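Local structure of glutaredoxin, CPYC type (Chlamydomonas reinhardtii, 7NCV) at residues V21-Y26 / Y45-L50. The protein acts as a glutathione-dependent disulfide oxidoreductase of the CPYC glutaredoxin type, probably reducing disulfides through a pair of active-site cysteines. Sequence-based numbering, arbitrary orientation.
Sequences VYSKTY and YTVVEL. With NA (sodium ion), chain D.
Strands 19-23 and 46-49 pair in parallel, with Val-21 beside Val-47, Tyr-22 beside Val-48 and Ser-23 beside Glu-49. This is the beta-alpha-beta unit of the thioredoxin fold: strand 19-23 lies inside the four-stranded sheet, strand 46-49 is at its edge, and helix 28-41 connects them. Four backbone hydrogen bonds hold the pair. Val-21 N donates to Thr-46 O and Val-21 O accepts from Val-48 N, both at 2.9 Å. Ser-23 N then donates to Val-48 O, and Ser-23 O accepts from Leu-50 N.

On one face, the Tyr-22 ring lies alongside Val-48, with CE1 3.6 Å from Val-48 CB. Leu-50 CD2 comes to the edge of the same ring. Met-59 and Leu-63 of helix 58-67 also pack on Tyr-22.

The other face carries Val-21, Ser-23, Val-47 and Glu-49. Here Val-21 CG2 meets the Tyr-45 ring, and Leu-37 of helix 28-41 touches both residues. Tyr-45 OH is hydrogen-bonded to OD1 of Asn-38 in that helix. Ser-23 also touches Cys-30 of the CxxC motif at the start of that helix.

Glu-49 is held at both its backbone and its side chain. Its backbone O binds a sodium ion at 2.8 Å. Its carboxylate OE2 makes a salt bridge with Lys-34, which should favour the charged form. The side chain bends at chi2 (-69°), which brings the carboxylate back toward strand 19-23. There Ser-23 OG donates to the syn side of Glu-49 OE1 at 2.7 Å, 26° out of the carboxylate plane.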
loop_
_atom_site.group_PDB
_atom_site.type_symbol
_atom_site.label_atom_id
_atom_site.label_comp_id
_atom_site.label_asym_id
_atom_site.label_seq_id
_atom_site.Cartn_x
_atom_site.Cartn_y
_atom_site.Cartn_z
ATOM N N VAL A 21 -2.712 -1.089 0.976
ATOM C CA VAL A 21 -2.185 0.270 0.882
ATOM C C VAL A 21 -2.108 0.800 2.303
ATOM O O VAL A 21 -3.138 0.827 3.004
ATOM C CB VAL A 21 -3.124 1.174 0.092
ATOM C CG1 VAL A 21 -2.503 2.599 -0.018
ATOM C CG2 VAL A 21 -3.409 0.586 -1.285
ATOM N N TYR A 22 -0.927 1.256 2.729
ATOM C CA TYR A 22 -0.775 2.015 3.954
ATOM C C TYR A 22 -0.933 3.481 3.595
ATOM O O TYR A 22 -0.319 3.960 2.625
ATOM C CB TYR A 22 0.599 1.739 4.572
ATOM C CG TYR A 22 0.570 0.376 5.215
ATOM C CD1 TYR A 22 0.124 0.233 6.527
ATOM C CD2 TYR A 22 0.813 -0.778 4.461
ATOM C CE1 TYR A 22 -0.040 -1.030 7.132
ATOM C CE2 TYR A 22 0.700 -2.062 5.045
ATOM C CZ TYR A 22 0.280 -2.161 6.379
ATOM O OH TYR A 22 0.143 -3.429 6.965
ATOM N N SER A 23 -1.799 4.174 4.338
ATOM C CA SER A 23 -2.321 5.471 3.898
ATOM C C SER A 23 -2.556 6.371 5.097
ATOM O O SER A 23 -2.415 5.949 6.259
ATOM C CB SER A 23 -3.622 5.141 3.135
ATOM O OG SER A 23 -4.401 6.298 2.776
ATOM N N LYS A 24 -2.872 7.639 4.825
ATOM C CA LYS A 24 -3.541 8.495 5.802
ATOM C C LYS A 24 -4.726 9.147 5.089
ATOM O O LYS A 24 -4.720 9.297 3.850
ATOM C CB LYS A 24 -2.653 9.583 6.357
ATOM C CG LYS A 24 -1.514 9.008 7.187
ATOM C CD LYS A 24 -0.543 10.095 7.690
ATOM C CE LYS A 24 0.685 9.411 8.379
ATOM N NZ LYS A 24 1.647 10.549 8.710
ATOM N N THR A 25 -5.770 9.483 5.862
ATOM C CA THR A 25 -7.005 10.035 5.281
ATOM C C THR A 25 -6.727 11.314 4.485
ATOM O O THR A 25 -7.199 11.447 3.350
ATOM C CB THR A 25 -8.025 10.302 6.390
ATOM O OG1 THR A 25 -8.327 9.007 6.987
ATOM C CG2 THR A 25 -9.322 10.940 5.869
ATOM N N TYR A 26 -5.967 12.264 5.077
ATOM C CA TYR A 26 -5.672 13.576 4.447
ATOM C C TYR A 26 -4.325 13.421 3.756
ATOM O O TYR A 26 -3.259 13.631 4.349
ATOM C CB TYR A 26 -5.664 14.688 5.483
ATOM C CG TYR A 26 -5.677 16.023 4.838
ATOM C CD1 TYR A 26 -4.502 16.626 4.425
ATOM C CD2 TYR A 26 -6.864 16.701 4.680
ATOM C CE1 TYR A 26 -4.509 17.903 3.809
ATOM C CE2 TYR A 26 -6.889 17.983 4.085
ATOM C CZ TYR A 26 -5.713 18.552 3.664
ATOM O OH TYR A 26 -5.788 19.783 3.041
ATOM N N TYR A 45 -10.005 -4.116 -1.742
ATOM C CA TYR A 45 -8.652 -4.233 -1.221
ATOM C C TYR A 45 -8.560 -3.505 0.093
ATOM O O TYR A 45 -9.300 -2.545 0.361
ATOM C CB TYR A 45 -7.575 -3.694 -2.194
ATOM C CG TYR A 45 -7.731 -2.215 -2.581
ATOM C CD1 TYR A 45 -8.574 -1.832 -3.639
ATOM C CD2 TYR A 45 -7.091 -1.189 -1.842
ATOM C CE1 TYR A 45 -8.769 -0.487 -3.998
ATOM C CE2 TYR A 45 -7.275 0.122 -2.162
ATOM C CZ TYR A 45 -8.096 0.479 -3.247
ATOM O OH TYR A 45 -8.287 1.778 -3.560
ATOM N N THR A 46 -7.500 -3.829 0.815
ATOM C CA THR A 46 -7.287 -3.309 2.156
ATOM C C THR A 46 -6.561 -1.970 2.129
ATOM O O THR A 46 -5.519 -1.830 1.480
ATOM C CB THR A 46 -6.444 -4.280 2.979
ATOM O OG1 THR A 46 -7.262 -5.418 3.223
ATOM C CG2 THR A 46 -6.102 -3.694 4.317
ATOM N N VAL A 47 -7.103 -0.988 2.847
ATOM C CA VAL A 47 -6.406 0.243 3.199
ATOM C C VAL A 47 -6.251 0.321 4.699
ATOM O O VAL A 47 -7.218 0.106 5.428
ATOM C CB VAL A 47 -7.173 1.487 2.704
ATOM C CG1 VAL A 47 -6.428 2.766 3.091
ATOM C CG2 VAL A 47 -7.351 1.419 1.195
ATOM N N VAL A 48 -5.027 0.591 5.169
ATOM C CA VAL A 48 -4.743 0.788 6.591
ATOM C C VAL A 48 -4.461 2.283 6.741
ATOM O O VAL A 48 -3.398 2.767 6.319
ATOM C CB VAL A 48 -3.540 -0.034 7.060
ATOM C CG1 VAL A 48 -3.343 0.193 8.577
ATOM C CG2 VAL A 48 -3.752 -1.519 6.749
ATOM N N GLU A 49 -5.383 3.024 7.344
ATOM C CA GLU A 49 -5.141 4.446 7.589
ATOM C C GLU A 49 -4.387 4.619 8.887
ATOM O O GLU A 49 -4.746 4.017 9.914
ATOM C CB GLU A 49 -6.468 5.203 7.664
ATOM C CG GLU A 49 -7.362 5.085 6.393
ATOM C CD GLU A 49 -6.848 5.791 5.152
ATOM O OE1 GLU A 49 -5.706 6.315 5.149
ATOM O OE2 GLU A 49 -7.617 5.752 4.166
ATOM N N LEU A 50 -3.356 5.461 8.873
ATOM C CA LEU A 50 -2.426 5.537 9.988
ATOM C C LEU A 50 -2.598 6.755 10.905
ATOM O O LEU A 50 -2.009 6.754 12.006
ATOM C CB LEU A 50 -0.979 5.494 9.469
ATOM C CG LEU A 50 -0.570 4.208 8.757
ATOM C CD1 LEU A 50 0.909 4.340 8.285
ATOM C CD2 LEU A 50 -0.677 3.037 9.712
HETATM NA NA NA D . -6.074 5.843 11.637
HETATM O O HOH W 1 -9.993 7.418 5.346
HETATM O O HOH W 2 -8.406 6.885 10.652
#